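Local coordinates for protein sugar ABC transporter (Agrobacterium radiobacter, PDB 4RXT) that binds the pentose arabinose in the cleft between its two lobes and probably delivers sugar to an ABC transporter, at residues S53-E56 against N57-G61; S94-S98 against K99-S103. One frame throughout, in Å; residues are numbered along the deposited sequence. Where two conformers were deposited one is given.

Contact 1 of 2, residues S53-E56 against N57-G61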
ATOM      1  N   SER A  53      18.274  -9.684  -3.254  0.50 15.88           N
ATOM      2  CA  SER A  53      19.574  -9.411  -3.869  0.50 16.84           C
ATOM      3  C   SER A  53      20.022  -7.973  -3.661  0.50 14.73           C
ATOM      4  O   SER A  53      21.163  -7.704  -3.290  0.50 17.94           O
ATOM      5  CB  SER A  53      19.529  -9.723  -5.375  0.50 18.99           C
ATOM      6  OG  SER A  53      19.385 -11.112  -5.596  0.50 35.05           O
ATOM      7  N   ILE A  54      19.099  -7.054  -3.878  1.00 15.83           N
ATOM      8  CA  ILE A  54      19.378  -5.626  -3.674  1.00 17.17           C
ATOM      9  C   ILE A  54      19.736  -5.326  -2.211  1.00 13.19           C
ATOM     10  O   ILE A  54      20.710  -4.603  -1.952  1.00 15.98           O
ATOM     11  CB  ILE A  54      18.180  -4.763  -4.167  1.00 14.44           C
ATOM     12  CG1 ILE A  54      18.085  -4.848  -5.685  1.00 16.93           C
ATOM     13  CG2 ILE A  54      18.264  -3.300  -3.680  1.00 18.07           C
ATOM     14  CD1 ILE A  54      16.746  -4.398  -6.218  1.00 19.50           C
ATOM     15  N   LEU A  55      18.967  -5.885  -1.273  1.00 13.87           N
ATOM     16  CA  LEU A  55      19.292  -5.748   0.139  1.00 13.42           C
ATOM     17  C   LEU A  55      20.690  -6.275   0.455  1.00 14.98           C
ATOM     18  O   LEU A  55      21.485  -5.583   1.095  1.00 16.31           O
ATOM     19  CB  LEU A  55      18.258  -6.434   0.986  1.00 14.67           C
ATOM     20  CG  LEU A  55      18.543  -6.427   2.479  1.00 15.78           C
ATOM     21  CD1 LEU A  55      18.584  -5.002   3.002  1.00 13.55           C
ATOM     22  CD2 LEU A  55      17.444  -7.178   3.182  1.00 15.44           C
ATOM     23  N   GLU A  56      20.992  -7.490  -0.013  1.00 17.95           N
ATOM     24  CA  GLU A  56      22.324  -8.095   0.227  1.00 16.91           C
ATOM     25  C   GLU A  56      23.446  -7.202  -0.285  1.00 16.52           C
ATOM     26  O   GLU A  56      24.475  -7.026   0.388  1.00 18.55           O
ATOM     27  CB  GLU A  56      22.415  -9.501  -0.381  1.00 16.44           C
ATOM     28  CG  GLU A  56      21.615 -10.501   0.455  1.00 19.76           C
ATOM     29  CD  GLU A  56      21.295 -11.824  -0.260  1.00 19.45           C
ATOM     30  OE1 GLU A  56      21.549 -11.924  -1.492  1.00 20.96           O
ATOM     31  OE2 GLU A  56      20.764 -12.775   0.413  1.00 23.20           O
ATOM     32  N   ASN A  57      23.242  -6.618  -1.474  1.00 14.97           N
ATOM     33  CA  ASN A  57      24.266  -5.801  -2.122  1.00 16.78           C
ATOM     34  C   ASN A  57      24.423  -4.475  -1.362  1.00 19.26           C
ATOM     35  O   ASN A  57      25.529  -3.970  -1.160  1.00 20.71           O
ATOM     36  CB  ASN A  57      23.860  -5.508  -3.577  1.00 23.19           C
ATOM     37  CG  ASN A  57      24.598  -6.345  -4.581  1.00 69.72           C
ATOM     38  OD1 ASN A  57      25.823  -6.254  -4.700  1.00 60.99           O
ATOM     39  ND2 ASN A  57      23.852  -7.127  -5.349  1.00 63.40           N
ATOM     40  N   ALA A  58      23.295  -3.899  -0.948  1.00 16.98           N
ATOM     41  CA  ALA A  58      23.343  -2.646  -0.194  1.00 14.65           C
ATOM     42  C   ALA A  58      24.066  -2.857   1.164  1.00 15.08           C
ATOM     43  O   ALA A  58      24.909  -2.053   1.582  1.00 17.55           O
ATOM     44  CB  ALA A  58      21.948  -2.072   0.000  1.00 17.67           C
ATOM     45  N   VAL A  59      23.773  -3.976   1.817  1.00 16.05           N
ATOM     46  CA  VAL A  59      24.449  -4.344   3.065  1.00 19.87           C
ATOM     47  C   VAL A  59      25.960  -4.448   2.864  1.00 17.05           C
ATOM     48  O   VAL A  59      26.740  -3.929   3.688  1.00 16.88           O
ATOM     49  CB  VAL A  59      23.877  -5.653   3.659  1.00 20.04           C
ATOM     50  CG1 VAL A  59      24.761  -6.152   4.803  1.00 17.96           C
ATOM     51  CG2 VAL A  59      22.447  -5.444   4.155  1.00 18.86           C
ATOM     52  N   ALA A  60      26.361  -5.081   1.761  1.00 15.39           N
ATOM     53  CA  ALA A  60      27.758  -5.306   1.479  1.00 15.76           C
ATOM     54  C   ALA A  60      28.549  -4.001   1.321  1.00 15.96           C
ATOM     55  O   ALA A  60      29.766  -3.949   1.528  1.00 18.41           O
ATOM     56  CB  ALA A  60      27.902  -6.161   0.251  1.00 16.64           C
ATOM     57  N   GLY A  61      27.845  -2.951   0.937  1.00 15.31           N
ATOM     58  CA  GLY A  61      28.428  -1.603   0.800  1.00 16.74           C
ATOM     59  C   GLY A  61      28.627  -0.811   2.089  1.00 18.13           C
ATOM     60  O   GLY A  61      29.116   0.328   2.078  1.00 20.94           O
TER
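Leu55 and Val59 meet one helical turn apart on the inner side of helix 48-60. Their methyls CD1 of Leu55 and CG2 of Val59 lie 4.1 Å apart, and the two side chains cross obliquely. Val59 holds CG2 beside its own backbone N (chi1 169° places CG1 anti to that N). This also brings CG2 to 3.2 Å from the carbonyl O of Leu55. Both residues pack on Ile66 of strand 66-68, and they reach helix 77-84 through Pro79 and Ala83.

The backbone bonds are regular i to i+4 helix bonds. They run from Asn57 N to Ser53 O, from Ala58 N to Ile54 O, from Val59 N to Leu55 O at 2.9 Å, and from Ala60 N to Glu56 O.

On the outer side, Asn57 folds its amide back over the preceding turn. ND2 makes a weak second hydrogen bond to Ser53 O at 3.4 Å, bent to 138° at the hydrogen. One carbonyl oxygen thus takes two donors from the same residue.

The C-terminal part of the helix, about two turns long, is thus amphipathic: Leu55 and Val59 face the sheet and helix 77-84, while Glu56 and Asn57 lie on the exposed side.

Contact 2 of 2, residues S94-S98 against K99-S103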
ATOM      1  N   SER A  94       5.087  -2.247   5.084  1.00 11.75           N
ATOM      2  CA  SER A  94       4.656  -3.625   4.914  1.00 13.35           C
ATOM      3  C   SER A  94       5.598  -4.487   5.736  1.00 14.33           C
ATOM      4  O   SER A  94       6.794  -4.355   5.635  1.00 16.86           O
ATOM      5  CB  SER A  94       4.722  -4.011   3.418  1.00 14.82           C
ATOM      6  OG  SER A  94       4.118  -5.258   3.130  1.00 13.92           O
ATOM      7  N   GLY A  95       5.049  -5.352   6.574  1.00 15.76           N
ATOM      8  CA  GLY A  95       5.862  -6.067   7.560  1.00 15.95           C
ATOM      9  C   GLY A  95       6.688  -7.211   7.009  1.00 14.51           C
ATOM     10  O   GLY A  95       6.499  -7.662   5.881  1.00 17.74           O
ATOM     11  N   ALA A  96       7.631  -7.653   7.838  1.00 17.06           N
ATOM     12  CA  ALA A  96       8.414  -8.840   7.536  1.00 16.40           C
ATOM     13  C   ALA A  96       8.534  -9.679   8.800  1.00 13.43           C
ATOM     14  O   ALA A  96       8.416  -9.186   9.955  1.00 16.97           O
ATOM     15  CB  ALA A  96       9.801  -8.505   6.973  1.00 21.32           C
ATOM     16  N   ASP A  97       8.816 -10.943   8.580  1.00 16.87           N
ATOM     17  CA  ASP A  97       9.012 -11.909   9.699  1.00 16.47           C
ATOM     18  C   ASP A  97      10.387 -11.756  10.403  1.00 17.99           C
ATOM     19  O   ASP A  97      11.225 -12.669  10.393  1.00 20.33           O
ATOM     20  CB  ASP A  97       8.837 -13.337   9.176  1.00 18.35           C
ATOM     21  CG  ASP A  97       8.681 -14.358  10.286  1.00 25.98           C
ATOM     22  OD1 ASP A  97       8.279 -13.995  11.418  1.00 26.69           O
ATOM     23  OD2 ASP A  97       8.953 -15.537  10.001  1.00 38.23           O
ATOM     24  N   SER A  98      10.597 -10.580  10.995  1.00 16.95           N
ATOM     25  CA  SER A  98      11.823 -10.222  11.680  1.00 17.90           C
ATOM     26  C   SER A  98      11.492  -9.211  12.764  1.00 18.88           C
ATOM     27  O   SER A  98      10.718  -8.295  12.566  1.00 21.45           O
ATOM     28  CB  SER A  98      12.850  -9.614  10.731  1.00 16.99           C
ATOM     29  OG  SER A  98      13.999  -9.163  11.459  1.00 23.09           O
ATOM     30  N   LYS A  99      12.139  -9.387  13.907  1.00 16.16           N
ATOM     31  CA  LYS A  99      12.045  -8.432  15.027  1.00 17.55           C
ATOM     32  C   LYS A  99      13.280  -7.513  15.056  1.00 20.11           C
ATOM     33  O   LYS A  99      13.508  -6.770  16.019  1.00 26.06           O
ATOM     34  CB  LYS A  99      11.889  -9.160  16.397  1.00 27.58           C
ATOM     35  CG  LYS A  99      10.610  -9.955  16.556  1.00 38.62           C
ATOM     36  CD  LYS A  99       9.382  -9.051  16.570  1.00 47.70           C
ATOM     37  CE  LYS A  99       8.097  -9.825  16.278  1.00 54.12           C
ATOM     38  NZ  LYS A  99       7.115  -8.983  15.538  1.00 74.94           N
ATOM     39  N   ALA A 100      14.047  -7.528  13.975  1.00 18.17           N
ATOM     40  CA  ALA A 100      15.351  -6.862  13.986  1.00 20.42           C
ATOM     41  C   ALA A 100      15.283  -5.400  13.640  1.00 18.65           C
ATOM     42  O   ALA A 100      16.271  -4.683  13.833  1.00 22.42           O
ATOM     43  CB  ALA A 100      16.318  -7.550  13.049  1.00 24.16           C
ATOM     44  N   PHE A 101      14.121  -4.955  13.163  1.00 16.24           N
ATOM     45  CA  PHE A 101      13.953  -3.554  12.771  1.00 15.15           C
ATOM     46  C   PHE A 101      14.132  -2.599  13.963  1.00 17.82           C
ATOM     47  O   PHE A 101      13.697  -2.882  15.046  1.00 22.36           O
ATOM     48  CB  PHE A 101      12.559  -3.306  12.201  1.00 18.04           C
ATOM     49  CG  PHE A 101      12.262  -4.018  10.903  1.00 15.43           C
ATOM     50  CD1 PHE A 101      12.747  -3.556   9.697  1.00 15.30           C
ATOM     51  CD2 PHE A 101      11.488  -5.200  10.910  1.00 17.28           C
ATOM     52  CE1 PHE A 101      12.410  -4.180   8.520  1.00 16.35           C
ATOM     53  CE2 PHE A 101      11.179  -5.839   9.732  1.00 16.43           C
ATOM     54  CZ  PHE A 101      11.667  -5.341   8.542  1.00 15.86           C
ATOM     55  N   LYS A 102      14.789  -1.477  13.737  1.00 14.27           N
ATOM     56  CA  LYS A 102      14.977  -0.439  14.757  1.00 18.56           C
ATOM     57  C   LYS A 102      13.785   0.480  14.896  1.00 16.38           C
ATOM     58  O   LYS A 102      13.565   1.113  15.933  1.00 20.36           O
ATOM     59  CB  LYS A 102      16.235   0.398  14.469  1.00 18.51           C
ATOM     60  CG  LYS A 102      17.523  -0.408  14.469  1.00 27.19           C
ATOM     61  CD  LYS A 102      17.683  -1.169  15.772  1.00 27.30           C
ATOM     62  CE  LYS A 102      19.080  -1.755  15.923  1.00 39.39           C
ATOM     63  NZ  LYS A 102      19.199  -2.641  17.116  1.00 42.83           N
ATOM     64  N   SER A 103      13.045   0.594  13.811  1.00 16.14           N
ATOM     65  CA  SER A 103      11.797   1.360  13.800  1.00 17.03           C
ATOM     66  C   SER A 103      10.992   0.909  12.617  1.00 15.79           C
ATOM     67  O   SER A 103      11.539   0.300  11.681  1.00 15.33           O
ATOM     68  CB  SER A 103      12.051   2.875  13.727  1.00 19.91           C
ATOM     69  OG  SER A 103      10.868   3.644  13.890  1.00 19.44           O
TER
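Ser98 turns its side chain forward along the loop to meet the backbone of Ala100. OG of Ser98 accepts a hydrogen bond from Ala100 N at 3.0 Å, with an angle of 154° at the hydrogen. A chi1 of 175° sets OG beside the carbonyl carbon of its own residue, on the side where the chain continues. The same OG also hydrogen-bonds OD1 of Asp81, so two partners hold this buried hydroxyl. CB of Ala100 comes to 3.2 Å from OG of Ser98.

The other close part is built round the Phe101 ring. Its edge, not a face, meets the earlier residues. Ala96 CB lies in the ring plane, 4.0 Å from Phe101 CZ. Ser98 O lies near that plane too, 3.6 Å from Phe101 CD2. Phe104 adds an edge-to-face ring contact.

The solvent side is looser. Lys99 is exposed, and its chain bends at chi2. Asp97 is the centre of an inverse gamma turn, and its OD1 stays 6.6 Å from Lys99 NZ, so any attraction between the two charges is probably weak.

This loop joins strand 89-92 to strand 103-106, neighbours in the parallel sheet. Ser98 and Phe101 lean on Val80 of helix 77-84, Ala100 on Asp81 and Ala84, while Ala96 and Phe101 pack on Pro70.

In the fold
Both contacts belong to the lobe with the all-parallel sheet, and their centres lie about 17 Å apart. Contact 1 is a surface contact at the end of a helix, whereas contact 2 is partly buried in a loop between two strands. They do not touch, their nearest atoms being about 8 Å apart, but helix 77-84 packs against both. In the helix, the repeating backbone bonds carry most of the polar chemistry. In the loop without regular structure, a serine hydroxyl bonds the backbone instead, and the apolar part is a ring edge against a methyl, where contact 1 has two aliphatic side chains. Contact 2 also starts just after Asp93, which binds the sugar, while contact 1 lies farther out on the lobe.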